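Local atomic coordinates of putative lipoprotein GNA1162 (Neisseria meningitidis, PDB entry 4HRV), a protein that is a lipoprotein of unestablished function, probably tethered to the membrane by its lipid, that pairs as a dimer through a shared beta sheet. Residues A14-V19 with A45-F50; V19-E24 with L88-T93; S25-G30 with T93-S98; N84-Y89 with A112-S117; V105-A110 with S127-E132. The protein carries 3 engineered substitutions. All blocks are in the same frame, centred on the assembly; numbering follows the deposited sequence.

Contact 1: residues A14-V19 with A45-F50; sequences ASILVV and AGYYVF
Ala14 and Ile16 hold the short strand at Tyr48 by two backbone hydrogen bonds. Tyr48 N donates to Ala14 O (2.8 Å) and Ile16 N donates to Tyr48 O (2.8 Å). Both are fairly straight, with N-H...O angles of 166°. Ser15 and Tyr48 form a parallel bridge, and Ser15 CA adds a CA-H...O contact to Tyr48 O (3.3 Å).

Aromatic contacts flank this pairing. Ile16 CD1 sits over one face of the Tyr47 ring, a CH-pi contact 3.7 Å from the ring centroid. The extended isoleucine branch, chi2 180°, carries CD1 out over the ring. Ala14 O lies in plane at the edge of the same ring. Ala14 CB meets the Tyr48 ring at CE2 (3.9 Å).

CH groups close round a carbonyl oxygen. Val49 CG1 lies 3.6 Å from Ile16 O, and the Phe50 ring turns its edge to the same oxygen, with Phe50 CD2 3.8 Å from Ile16 O.

Two polar side chains look elsewhere. Ser15 OG is hydrogen-bonded to the backbone N of Asp85. Tyr47 OH reaches Asn138 of the second subunit by a weak bond.

Two backbone hydrogen bonds join 45-50 to 14-19. Ile16 O is buried against CH groups and has no hydrogen-bond partner. Beyond the Ile16 N bond, the pairing therefore rests on aromatic and aliphatic packing.

Contact 2: residues V19-E24 with L88-T93; sequences VPPLNE and LYITVT
Leu22 and Thr91 are bridge partners in a parallel strand pair within the mixed sheet of this TolB_N-clan domain. Leu22 N donates to Ile90 O (2.9 Å), Val92 N to Leu22 O (3.0 Å) and Glu24 N to Val92 O (2.8 Å). The side chains of Leu22 and Thr91 lie side by side and point the same way. Pro21 CB packs against Ile90 CB on the other face.

Glu24 can be followed outward. Glu24 CB rests by Val92 O (3.5 Å). Glu24 CG, anti to the carbonyl carbon with chi1 -56°, leans onto the Thr91 methyl CG2 (3.5 Å). CD stays close to that methyl, and OE1 at the tip is still near it. The acid thus lays its aliphatic stem on the threonine.

The Val19 end is looser. Val19 CG2 touches Tyr89 CD2, and the bond from Val19 N to Leu88 O is weak. Pro20 and Pro21 have no N-H, and between Val19 and Leu22 a water links the two backbones. The water donates to Val19 O (2.6 Å) and to Leu88 O (2.9 Å), and it accepts from Ile90 N (2.7 Å).

Contact 3: residues S25-G30 with T93-S98; sequences SPDVNG and TEYGTS
A glycine backbone carbon, Gly30 CA, sits on the face of the Tyr95 ring. Gly30 CA lies 3.6 Å from the centroid of the Tyr95 ring and 15° off the normal, a CH-pi contact. The nearest atom of the Tyr95 ring to Gly30 CA is CD2 (3.5 Å), so the carbon is set off from the ring centre. The two segments share no hydrogen bond.

Asp27 takes the ring edge. Asp27 OD2 lies near the ring plane, 3.4 Å from Tyr95 CE1, and the carboxylate is turned 78° from the ring. Asp27 CB also meets Tyr95 CD1 (3.5 Å). The slightly positive ring edge probably suits the carboxylate oxygen. Ser25 OG packs on Tyr95 CB (3.6 Å), while its hydrogen bond goes to Asn23. The ring reaches the loop because Tyr95 CG is anti to its own nitrogen, chi1 -174°.

Asp27 also shapes the loop. Asp27 OD1 accepts from Asn29 N (2.9 Å), an Asx turn.

The loop joins strand 15-23 to helix 34-37 and lies against strand 86-99. Thr93 and Glu94 of that strand form a classic beta bulge opposite Ser109 of strand 104-116. Gln152 of the second subunit, from its helix 139-154, bonds Gly30 O.

Contact 4: residues N84-Y89 with A112-S117; sequences NDAVLY and ARLVDS
The Tyr89 ring has Arg113 on one face and Val87 on the other. The guanidinium of Arg113 lies flat on the ring, with centres 4.3 Å apart and planes at 10°. The stack is offset: NH2 is over the rim of the ring, and Tyr89 CD1 sits over the centre of the guanidinium. Arg113 NH1 reaches back to Tyr89 CB (3.5 Å). Arg113 CG starts between its backbone N and carbonyl carbon, chi1 68°, and the chain then runs extended to NE, which brings the guanidinium over the Tyr89 ring. Val87 CG1 covers the opposite ring face. Val115 CG2 meets the ring edge at Tyr89 CE1 (3.6 Å).

Behind this group the strands pair antiparallel. Tyr89 with Arg113 and Val87 with Val115 are hydrogen-bonded pairs. Val87 N donates to Val115 O (2.8 Å) and Tyr89 N to Arg113 O (3.0 Å), with return bonds from Val115 N and Arg113 N. Ser117 N adds a bond to Asp85 O (2.8 Å). On the other face of the sheet, Leu88 CB packs on Leu114 CD1 (3.9 Å), and Met144 and Leu141 of the second subunit lie over these leucines.

Ser117 OG is hydrogen-bonded to Pro75 O; Asn84 OD1 is also near it, 3.1 Å from Ser117 OG. Asp85 has its salt bridge to Arg118.

The leucine face is apolar and meets the second subunit. The other face sets a cation on an aromatic ring beside valines, against helix 75-82. The stack lets the guanidinium lie flat on the ring while its N-H groups, at the rim, can still meet polar partners.

Contact 5: residues V105-A110 with S127-E132; sequences VTTVSA and SASIRE
Ser109 OG and Ser129 OG are 2.6 Å apart, a short hydrogen bond in which either hydroxyl could donate. They belong to a non-hydrogen-bonded pair of the backbone, whose CA atoms approach to 3.9 Å, so the hydroxyls link the strands where the main chain does not. Ser109 OG points anti to its carbonyl carbon (chi1 -52°) and Ser129 OG anti to its nitrogen (chi1 172°), which turns the two oxygens together. Ser109 OG also makes a weak hydrogen bond with Glu94 OE2.

The main chain pairs around them. Val108 N gives to Ile130 O (2.9 Å) and Ile130 N to Val108 O (2.8 Å). Ala110 N bonds Ala128 O (2.8 Å), and Thr106 N bonds Glu132 O (2.8 Å), each pair having its return bond.

Arg131 shares the serine face. Its chain is bent at chi3, 34°, which folds the guanidinium back over Val105: CG1 lies 3.4 Å from Arg131 NH2, above the plane. Lower down, the Arg131 and Thr107 side chains lie side by side, with Arg131 CG 3.4 Å from Thr107 OG1.

On the other face, Ile130 packs on helix 139-154. Thr106 OG1 is buried there and has no hydrogen-bond partner. Glu132 OE2 is held by Asn138 N of its own chain and by Trp124 NE1 of the second subunit.

This is an antiparallel beta hairpin. Its outer strand, 127-132, pairs antiparallel with a strand of the second subunit, so one continuous sheet spans the dimer.

Overall arrangement
From the N terminus, strand 15-23 is first joined by 45-50 in contact 1, which closes the loop holding helices 34-37 and 39-44. Contacts 2 and 3 then tie strand 15-23 and the loop after it to strand 86-99, across a long helical excursion. They share Thr93, and both cross contact 1 and each other; contact 3 also crosses contact 4. Contact 4 closes the hairpin 86-99/104-116 at its open end, away from the turn, and uses Leu88 and Tyr89 of contact 2. Contact 5 closes the next hairpin, 104-116/122-133, and crosses contact 4. Contacts 1 and 4 lie on the same side of the chain's centre; contacts 3 and 5 lie opposite. All five reach one mixed sheet.

Contact 1: residues A14-V19 with A45-F50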
# COMPACT_ATOMS: atom_id res chain seq x y z
N ALA B 14 -13.02 7.64 -18.40
CA ALA B 14 -11.79 8.38 -18.67
C ALA B 14 -11.58 9.49 -17.63
O ALA B 14 -10.52 9.55 -17.00
CB ALA B 14 -11.77 8.95 -20.09
N SER B 15 -12.58 10.34 -17.43
CA SER B 15 -12.46 11.45 -16.49
C SER B 15 -13.01 11.15 -15.09
O SER B 15 -14.14 10.71 -14.93
CB SER B 15 -13.09 12.73 -17.04
OG SER B 15 -14.50 12.66 -17.05
N ILE B 16 -12.20 11.41 -14.08
CA ILE B 16 -12.56 11.05 -12.72
C ILE B 16 -12.53 12.26 -11.80
O ILE B 16 -11.49 12.91 -11.66
CB ILE B 16 -11.61 10.01 -12.16
CG1 ILE B 16 -11.73 8.70 -12.93
CG2 ILE B 16 -11.87 9.78 -10.67
CD1 ILE B 16 -10.78 7.62 -12.41
N LEU B 17 -13.67 12.52 -11.17
CA LEU B 17 -13.77 13.50 -10.10
C LEU B 17 -13.45 12.84 -8.76
O LEU B 17 -14.14 11.91 -8.33
CB LEU B 17 -15.19 14.10 -10.06
CG LEU B 17 -15.46 15.13 -8.96
CD1 LEU B 17 -14.60 16.36 -9.16
CD2 LEU B 17 -16.95 15.52 -8.91
N VAL B 18 -12.39 13.29 -8.11
CA VAL B 18 -12.12 12.88 -6.75
C VAL B 18 -12.65 13.93 -5.80
O VAL B 18 -12.20 15.08 -5.80
CB VAL B 18 -10.63 12.61 -6.49
CG1 VAL B 18 -10.46 11.93 -5.14
CG2 VAL B 18 -10.05 11.75 -7.62
N VAL B 19 -13.64 13.55 -5.00
CA VAL B 19 -14.21 14.48 -4.04
C VAL B 19 -13.40 14.42 -2.75
O VAL B 19 -12.72 13.43 -2.50
CB VAL B 19 -15.70 14.19 -3.74
CG1 VAL B 19 -16.56 14.41 -5.00
CG2 VAL B 19 -15.86 12.81 -3.17
N ALA B 45 -1.98 6.17 -14.29
CA ALA B 45 -2.79 5.02 -14.72
C ALA B 45 -3.62 5.34 -15.95
O ALA B 45 -4.36 4.48 -16.45
CB ALA B 45 -3.67 4.52 -13.58
N GLY B 46 -3.51 6.57 -16.45
CA GLY B 46 -4.17 6.93 -17.69
C GLY B 46 -5.52 7.65 -17.60
O GLY B 46 -6.11 7.98 -18.63
N TYR B 47 -6.01 7.90 -16.39
CA TYR B 47 -7.26 8.66 -16.22
C TYR B 47 -7.02 10.16 -16.29
O TYR B 47 -5.92 10.64 -16.02
CB TYR B 47 -7.94 8.33 -14.88
CG TYR B 47 -8.28 6.88 -14.70
CD1 TYR B 47 -9.44 6.34 -15.24
CD2 TYR B 47 -7.44 6.04 -13.97
CE1 TYR B 47 -9.76 5.01 -15.07
CE2 TYR B 47 -7.75 4.71 -13.80
CZ TYR B 47 -8.91 4.20 -14.35
OH TYR B 47 -9.21 2.87 -14.18
N TYR B 48 -8.06 10.90 -16.63
CA TYR B 48 -7.99 12.36 -16.60
C TYR B 48 -8.60 12.85 -15.29
O TYR B 48 -9.68 12.40 -14.93
CB TYR B 48 -8.71 12.94 -17.79
CG TYR B 48 -8.33 12.25 -19.08
CD1 TYR B 48 -7.02 11.83 -19.30
CD2 TYR B 48 -9.27 12.01 -20.08
CE1 TYR B 48 -6.66 11.19 -20.47
CE2 TYR B 48 -8.92 11.37 -21.26
CZ TYR B 48 -7.61 10.96 -21.44
OH TYR B 48 -7.25 10.32 -22.61
N VAL B 49 -7.90 13.73 -14.58
CA VAL B 49 -8.38 14.22 -13.29
C VAL B 49 -8.16 15.73 -13.13
O VAL B 49 -7.25 16.28 -13.73
CB VAL B 49 -7.67 13.50 -12.13
CG1 VAL B 49 -8.21 13.97 -10.79
CG2 VAL B 49 -7.83 11.99 -12.26
N PHE B 50 -9.00 16.36 -12.31
CA PHE B 50 -8.90 17.79 -11.97
C PHE B 50 -7.93 17.99 -10.80
O PHE B 50 -7.84 17.13 -9.91
CB PHE B 50 -10.28 18.34 -11.57
CG PHE B 50 -11.42 17.88 -12.46
CD1 PHE B 50 -12.13 18.80 -13.22
CD2 PHE B 50 -11.80 16.55 -12.52
CE1 PHE B 50 -13.19 18.39 -14.04
CE2 PHE B 50 -12.85 16.13 -13.34
CZ PHE B 50 -13.55 17.05 -14.10

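Contact 2: residues V19-E24 with L88-T93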
# COMPACT_ATOMS: atom_id res chain seq x y z
N VAL B 19 -13.64 13.55 -5.00
CA VAL B 19 -14.21 14.48 -4.04
C VAL B 19 -13.40 14.42 -2.75
O VAL B 19 -12.72 13.43 -2.50
CB VAL B 19 -15.70 14.19 -3.74
CG1 VAL B 19 -16.56 14.41 -5.00
CG2 VAL B 19 -15.86 12.81 -3.17
N PRO B 20 -13.44 15.49 -1.95
CA PRO B 20 -12.75 15.50 -0.66
C PRO B 20 -13.09 14.24 0.12
O PRO B 20 -14.27 13.92 0.30
CB PRO B 20 -13.34 16.73 0.03
CG PRO B 20 -13.65 17.66 -1.08
CD PRO B 20 -14.07 16.79 -2.26
N PRO B 21 -12.06 13.51 0.58
CA PRO B 21 -12.34 12.26 1.28
C PRO B 21 -13.05 12.46 2.62
O PRO B 21 -12.84 13.47 3.29
CB PRO B 21 -10.94 11.65 1.48
CG PRO B 21 -10.12 12.24 0.36
CD PRO B 21 -10.63 13.66 0.26
N LEU B 22 -13.90 11.51 2.97
CA LEU B 22 -14.58 11.51 4.25
C LEU B 22 -13.62 11.05 5.33
O LEU B 22 -12.85 10.10 5.12
CB LEU B 22 -15.75 10.54 4.23
CG LEU B 22 -17.19 11.04 4.15
CD1 LEU B 22 -18.10 9.88 4.53
CD2 LEU B 22 -17.40 12.25 5.07
N ASN B 23 -13.65 11.70 6.48
CA ASN B 23 -12.82 11.29 7.59
C ASN B 23 -13.69 10.64 8.65
O ASN B 23 -14.49 11.31 9.29
CB ASN B 23 -12.07 12.50 8.17
CG ASN B 23 -10.98 12.10 9.17
OD1 ASN B 23 -10.83 10.93 9.53
ND2 ASN B 23 -10.23 13.09 9.62
N GLU B 24 -13.55 9.33 8.82
CA GLU B 24 -14.29 8.62 9.85
C GLU B 24 -13.38 8.14 10.96
O GLU B 24 -13.64 7.11 11.59
CB GLU B 24 -15.09 7.47 9.24
CG GLU B 24 -16.02 7.92 8.15
CD GLU B 24 -17.17 6.96 7.91
OE1 GLU B 24 -17.02 5.76 8.21
OE2 GLU B 24 -18.23 7.42 7.42
N LEU B 88 -14.88 9.41 -7.64
CA LEU B 88 -14.14 8.57 -6.72
C LEU B 88 -14.37 9.02 -5.29
O LEU B 88 -14.11 10.17 -4.94
CB LEU B 88 -12.64 8.61 -7.07
CG LEU B 88 -11.72 7.80 -6.15
CD1 LEU B 88 -11.97 6.30 -6.32
CD2 LEU B 88 -10.27 8.14 -6.46
N TYR B 89 -14.92 8.12 -4.49
CA TYR B 89 -15.19 8.41 -3.08
C TYR B 89 -14.19 7.67 -2.19
O TYR B 89 -14.10 6.44 -2.23
CB TYR B 89 -16.60 7.95 -2.69
CG TYR B 89 -17.72 8.66 -3.43
CD1 TYR B 89 -18.40 8.04 -4.47
CD2 TYR B 89 -18.10 9.96 -3.07
CE1 TYR B 89 -19.44 8.70 -5.15
CE2 TYR B 89 -19.13 10.62 -3.75
CZ TYR B 89 -19.79 9.98 -4.77
OH TYR B 89 -20.80 10.64 -5.45
N ILE B 90 -13.46 8.42 -1.38
CA ILE B 90 -12.53 7.80 -0.43
C ILE B 90 -12.97 8.08 0.99
O ILE B 90 -13.37 9.20 1.31
CB ILE B 90 -11.13 8.37 -0.62
CG1 ILE B 90 -10.65 8.10 -2.05
CG2 ILE B 90 -10.16 7.78 0.42
CD1 ILE B 90 -9.42 8.89 -2.42
N THR B 91 -12.90 7.07 1.85
CA THR B 91 -13.17 7.21 3.27
C THR B 91 -12.01 6.64 4.10
O THR B 91 -11.61 5.49 3.93
CB THR B 91 -14.48 6.49 3.66
OG1 THR B 91 -15.56 7.06 2.93
CG2 THR B 91 -14.76 6.61 5.15
N VAL B 92 -11.46 7.47 4.98
CA VAL B 92 -10.47 7.02 5.95
C VAL B 92 -11.21 6.50 7.18
O VAL B 92 -11.94 7.25 7.84
CB VAL B 92 -9.53 8.16 6.37
CG1 VAL B 92 -8.64 7.72 7.56
CG2 VAL B 92 -8.68 8.59 5.19
N THR B 93 -11.04 5.21 7.47
CA THR B 93 -11.77 4.56 8.55
C THR B 93 -10.91 4.40 9.79
O THR B 93 -11.42 4.24 10.90
CB THR B 93 -12.29 3.18 8.10
OG1 THR B 93 -11.18 2.35 7.74
CG2 THR B 93 -13.20 3.34 6.91
O HOH W 1 -12.87 10.85 -2.38

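Contact 3: residues S25-G30 with T93-S98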
# COMPACT_ATOMS: atom_id res chain seq x y z
N SER B 25 -12.30 8.88 11.18
CA SER B 25 -11.39 8.60 12.29
C SER B 25 -11.41 9.75 13.29
O SER B 25 -11.79 10.86 12.96
CB SER B 25 -9.96 8.43 11.77
OG SER B 25 -9.35 9.69 11.56
N PRO B 26 -11.00 9.47 14.54
CA PRO B 26 -10.94 10.49 15.59
C PRO B 26 -9.94 11.60 15.27
O PRO B 26 -10.06 12.70 15.82
CB PRO B 26 -10.48 9.70 16.82
CG PRO B 26 -9.81 8.48 16.27
CD PRO B 26 -10.57 8.15 15.03
N ASP B 27 -8.97 11.32 14.40
CA ASP B 27 -7.91 12.28 14.08
C ASP B 27 -8.29 13.20 12.93
O ASP B 27 -8.63 12.75 11.84
CB ASP B 27 -6.60 11.53 13.74
CG ASP B 27 -5.37 12.42 13.86
OD1 ASP B 27 -5.41 13.59 13.41
OD2 ASP B 27 -4.34 11.95 14.40
N VAL B 28 -8.23 14.51 13.19
CA VAL B 28 -8.64 15.51 12.21
C VAL B 28 -7.66 15.62 11.05
O VAL B 28 -8.04 16.03 9.95
CB VAL B 28 -8.77 16.89 12.86
CG1 VAL B 28 -9.72 17.76 12.05
CG2 VAL B 28 -9.26 16.75 14.31
N ASN B 29 -6.41 15.27 11.29
CA ASN B 29 -5.40 15.28 10.23
C ASN B 29 -5.48 14.06 9.32
O ASN B 29 -4.73 13.95 8.36
CB ASN B 29 -4.00 15.39 10.84
CG ASN B 29 -3.74 16.75 11.46
OD1 ASN B 29 -4.14 17.78 10.92
ND2 ASN B 29 -3.07 16.76 12.62
N GLY B 30 -6.39 13.15 9.63
CA GLY B 30 -6.52 11.90 8.90
C GLY B 30 -6.62 12.02 7.38
O GLY B 30 -6.21 11.11 6.66
N THR B 93 -11.04 5.21 7.47
CA THR B 93 -11.77 4.56 8.55
C THR B 93 -10.91 4.40 9.79
O THR B 93 -11.42 4.24 10.90
CB THR B 93 -12.29 3.18 8.10
OG1 THR B 93 -11.18 2.35 7.74
CG2 THR B 93 -13.20 3.34 6.91
N GLU B 94 -9.60 4.45 9.61
CA GLU B 94 -8.69 4.42 10.75
C GLU B 94 -7.48 5.34 10.55
O GLU B 94 -6.94 5.45 9.46
CB GLU B 94 -8.24 2.98 11.03
CG GLU B 94 -7.54 2.83 12.35
CD GLU B 94 -7.45 1.38 12.80
OE1 GLU B 94 -7.48 1.14 14.03
OE2 GLU B 94 -7.36 0.49 11.92
N TYR B 95 -7.06 6.00 11.62
CA TYR B 95 -5.88 6.84 11.55
C TYR B 95 -5.38 7.14 12.95
O TYR B 95 -6.07 7.80 13.73
CB TYR B 95 -6.20 8.15 10.84
CG TYR B 95 -5.00 9.04 10.59
CD1 TYR B 95 -4.47 9.84 11.61
CD2 TYR B 95 -4.40 9.10 9.34
CE1 TYR B 95 -3.38 10.67 11.38
CE2 TYR B 95 -3.32 9.93 9.10
CZ TYR B 95 -2.80 10.70 10.12
OH TYR B 95 -1.72 11.51 9.87
N GLY B 96 -4.19 6.67 13.27
CA GLY B 96 -3.65 6.96 14.58
C GLY B 96 -2.54 6.02 14.98
O GLY B 96 -2.01 5.25 14.17
N THR B 97 -2.17 6.10 16.26
CA THR B 97 -1.07 5.32 16.78
C THR B 97 -1.46 4.71 18.12
O THR B 97 -1.93 5.42 19.01
CB THR B 97 0.19 6.18 16.96
OG1 THR B 97 0.41 6.96 15.78
CG2 THR B 97 1.40 5.31 17.22
N SER B 98 -1.29 3.40 18.23
CA SER B 98 -1.45 2.72 19.51
C SER B 98 -0.16 2.94 20.27
O SER B 98 0.89 2.43 19.88
CB SER B 98 -1.66 1.22 19.28
OG SER B 98 -0.55 0.64 18.62

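Contact 4: residues N84-Y89 with A112-S117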
# COMPACT_ATOMS: atom_id res chain seq x y z
N ASN B 84 -17.76 15.22 -15.41
CA ASN B 84 -16.99 14.01 -15.17
C ASN B 84 -17.73 12.70 -15.50
O ASN B 84 -18.93 12.58 -15.29
CB ASN B 84 -16.55 13.97 -13.69
CG ASN B 84 -17.72 14.01 -12.72
OD1 ASN B 84 -17.91 13.08 -11.94
ND2 ASN B 84 -18.50 15.08 -12.77
N ASP B 85 -16.99 11.70 -16.00
CA ASP B 85 -17.57 10.38 -16.23
C ASP B 85 -17.80 9.60 -14.93
O ASP B 85 -18.77 8.87 -14.80
CB ASP B 85 -16.67 9.54 -17.14
CG ASP B 85 -16.44 10.17 -18.50
OD1 ASP B 85 -17.41 10.67 -19.11
OD2 ASP B 85 -15.29 10.14 -18.97
N ALA B 86 -16.90 9.75 -13.97
CA ALA B 86 -17.02 8.97 -12.75
C ALA B 86 -16.61 9.77 -11.53
O ALA B 86 -15.94 10.79 -11.64
CB ALA B 86 -16.20 7.69 -12.85
N VAL B 87 -17.03 9.31 -10.36
CA VAL B 87 -16.68 9.97 -9.12
C VAL B 87 -15.98 8.97 -8.23
O VAL B 87 -16.43 7.83 -8.08
CB VAL B 87 -17.92 10.50 -8.36
CG1 VAL B 87 -17.51 11.33 -7.15
CG2 VAL B 87 -18.80 11.31 -9.30
N LEU B 88 -14.88 9.41 -7.64
CA LEU B 88 -14.14 8.57 -6.72
C LEU B 88 -14.37 9.02 -5.29
O LEU B 88 -14.11 10.17 -4.94
CB LEU B 88 -12.64 8.61 -7.07
CG LEU B 88 -11.72 7.80 -6.15
CD1 LEU B 88 -11.97 6.30 -6.32
CD2 LEU B 88 -10.27 8.14 -6.46
N TYR B 89 -14.92 8.12 -4.49
CA TYR B 89 -15.19 8.41 -3.08
C TYR B 89 -14.19 7.67 -2.19
O TYR B 89 -14.10 6.44 -2.23
CB TYR B 89 -16.60 7.95 -2.69
CG TYR B 89 -17.72 8.66 -3.43
CD1 TYR B 89 -18.40 8.04 -4.47
CD2 TYR B 89 -18.10 9.96 -3.07
CE1 TYR B 89 -19.44 8.70 -5.15
CE2 TYR B 89 -19.13 10.62 -3.75
CZ TYR B 89 -19.79 9.98 -4.77
OH TYR B 89 -20.80 10.64 -5.45
N ALA B 112 -12.47 2.78 -0.70
CA ALA B 112 -12.85 3.67 -1.79
C ALA B 112 -13.75 2.95 -2.76
O ALA B 112 -13.76 1.73 -2.83
CB ALA B 112 -11.62 4.21 -2.50
N ARG B 113 -14.55 3.73 -3.48
CA ARG B 113 -15.36 3.19 -4.55
C ARG B 113 -15.42 4.18 -5.70
O ARG B 113 -15.48 5.39 -5.49
CB ARG B 113 -16.76 2.85 -4.05
CG ARG B 113 -17.60 4.05 -3.67
CD ARG B 113 -18.92 3.61 -3.03
NE ARG B 113 -19.90 4.70 -3.04
CZ ARG B 113 -19.88 5.71 -2.17
NH1 ARG B 113 -18.95 5.76 -1.24
NH2 ARG B 113 -20.80 6.66 -2.24
N LEU B 114 -15.39 3.66 -6.93
CA LEU B 114 -15.51 4.49 -8.12
C LEU B 114 -16.91 4.30 -8.70
O LEU B 114 -17.32 3.18 -8.98
CB LEU B 114 -14.49 4.08 -9.17
CG LEU B 114 -14.45 5.01 -10.38
CD1 LEU B 114 -13.85 6.34 -9.96
CD2 LEU B 114 -13.66 4.42 -11.54
N VAL B 115 -17.64 5.38 -8.89
CA VAL B 115 -18.99 5.25 -9.44
C VAL B 115 -19.21 6.04 -10.72
O VAL B 115 -18.72 7.15 -10.88
CB VAL B 115 -20.10 5.59 -8.41
CG1 VAL B 115 -19.79 4.99 -7.08
CG2 VAL B 115 -20.30 7.09 -8.31
N ASP B 116 -19.97 5.44 -11.62
CA ASP B 116 -20.38 6.09 -12.85
C ASP B 116 -21.23 7.31 -12.48
O ASP B 116 -22.20 7.19 -11.75
CB ASP B 116 -21.16 5.09 -13.70
CG ASP B 116 -21.61 5.67 -15.04
OD1 ASP B 116 -22.14 6.80 -15.07
OD2 ASP B 116 -21.43 4.97 -16.06
N SER B 117 -20.84 8.48 -12.96
CA SER B 117 -21.45 9.71 -12.49
C SER B 117 -22.81 9.95 -13.14
O SER B 117 -23.59 10.76 -12.66
CB SER B 117 -20.52 10.91 -12.73
OG SER B 117 -20.86 12.00 -11.88

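Contact 5: residues V105-A110 with S127-E132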
# COMPACT_ATOMS: atom_id res chain seq x y z
N VAL B 105 2.56 1.84 17.27
CA VAL B 105 2.32 1.33 15.93
C VAL B 105 1.31 2.24 15.27
O VAL B 105 0.24 2.46 15.83
CB VAL B 105 1.77 -0.11 15.98
CG1 VAL B 105 1.25 -0.54 14.62
CG2 VAL B 105 2.84 -1.06 16.50
N THR B 106 1.65 2.79 14.11
CA THR B 106 0.70 3.65 13.42
C THR B 106 -0.06 2.87 12.35
O THR B 106 0.52 2.08 11.60
CB THR B 106 1.36 4.90 12.77
OG1 THR B 106 1.96 4.53 11.52
CG2 THR B 106 2.39 5.52 13.69
N THR B 107 -1.36 3.10 12.31
CA THR B 107 -2.24 2.38 11.40
C THR B 107 -3.06 3.40 10.63
O THR B 107 -3.60 4.33 11.22
CB THR B 107 -3.20 1.47 12.18
OG1 THR B 107 -2.46 0.44 12.86
CG2 THR B 107 -4.21 0.83 11.24
N VAL B 108 -3.13 3.23 9.31
CA VAL B 108 -4.07 3.99 8.49
C VAL B 108 -4.84 3.00 7.62
O VAL B 108 -4.25 2.12 7.00
CB VAL B 108 -3.37 5.01 7.58
CG1 VAL B 108 -4.42 5.81 6.78
CG2 VAL B 108 -2.54 5.95 8.40
N SER B 109 -6.16 3.13 7.59
CA SER B 109 -6.99 2.28 6.76
C SER B 109 -7.98 3.18 6.03
O SER B 109 -8.49 4.15 6.60
CB SER B 109 -7.75 1.26 7.60
OG SER B 109 -6.90 0.54 8.47
N ALA B 110 -8.23 2.86 4.77
CA ALA B 110 -9.14 3.63 3.94
C ALA B 110 -9.84 2.68 2.98
O ALA B 110 -9.34 1.60 2.67
CB ALA B 110 -8.40 4.71 3.18
N SER B 127 -10.06 -1.46 -0.61
CA SER B 127 -9.69 -0.91 0.68
C SER B 127 -8.28 -1.33 1.04
O SER B 127 -7.74 -2.29 0.49
CB SER B 127 -10.68 -1.33 1.77
OG SER B 127 -10.84 -2.73 1.82
N ALA B 128 -7.67 -0.57 1.94
CA ALA B 128 -6.29 -0.81 2.31
C ALA B 128 -6.12 -0.42 3.76
O ALA B 128 -6.65 0.60 4.22
CB ALA B 128 -5.35 0.00 1.43
N SER B 129 -5.39 -1.26 4.50
CA SER B 129 -5.08 -0.96 5.87
C SER B 129 -3.60 -1.24 6.03
O SER B 129 -3.14 -2.34 5.74
CB SER B 129 -5.93 -1.81 6.82
OG SER B 129 -5.51 -1.66 8.16
N ILE B 130 -2.86 -0.22 6.45
CA ILE B 130 -1.41 -0.28 6.46
C ILE B 130 -0.91 0.14 7.83
O ILE B 130 -1.40 1.12 8.40
CB ILE B 130 -0.85 0.61 5.36
CG1 ILE B 130 -1.23 0.02 4.00
CG2 ILE B 130 0.65 0.70 5.46
CD1 ILE B 130 -1.01 0.97 2.84
N ARG B 131 0.05 -0.62 8.35
CA ARG B 131 0.54 -0.43 9.70
C ARG B 131 2.06 -0.39 9.69
O ARG B 131 2.71 -1.07 8.90
CB ARG B 131 0.10 -1.57 10.61
CG ARG B 131 -1.38 -1.87 10.59
CD ARG B 131 -1.66 -3.25 11.15
NE ARG B 131 -0.72 -3.59 12.21
CZ ARG B 131 -0.95 -3.38 13.51
NH1 ARG B 131 -2.09 -2.84 13.90
NH2 ARG B 131 -0.03 -3.73 14.40
N GLU B 132 2.62 0.39 10.61
CA GLU B 132 4.06 0.54 10.66
C GLU B 132 4.50 0.79 12.09
O GLU B 132 3.84 1.52 12.83
CB GLU B 132 4.48 1.70 9.77
CG GLU B 132 5.94 1.74 9.45
CD GLU B 132 6.31 2.99 8.69
OE1 GLU B 132 5.80 4.07 9.06
OE2 GLU B 132 7.10 2.88 7.72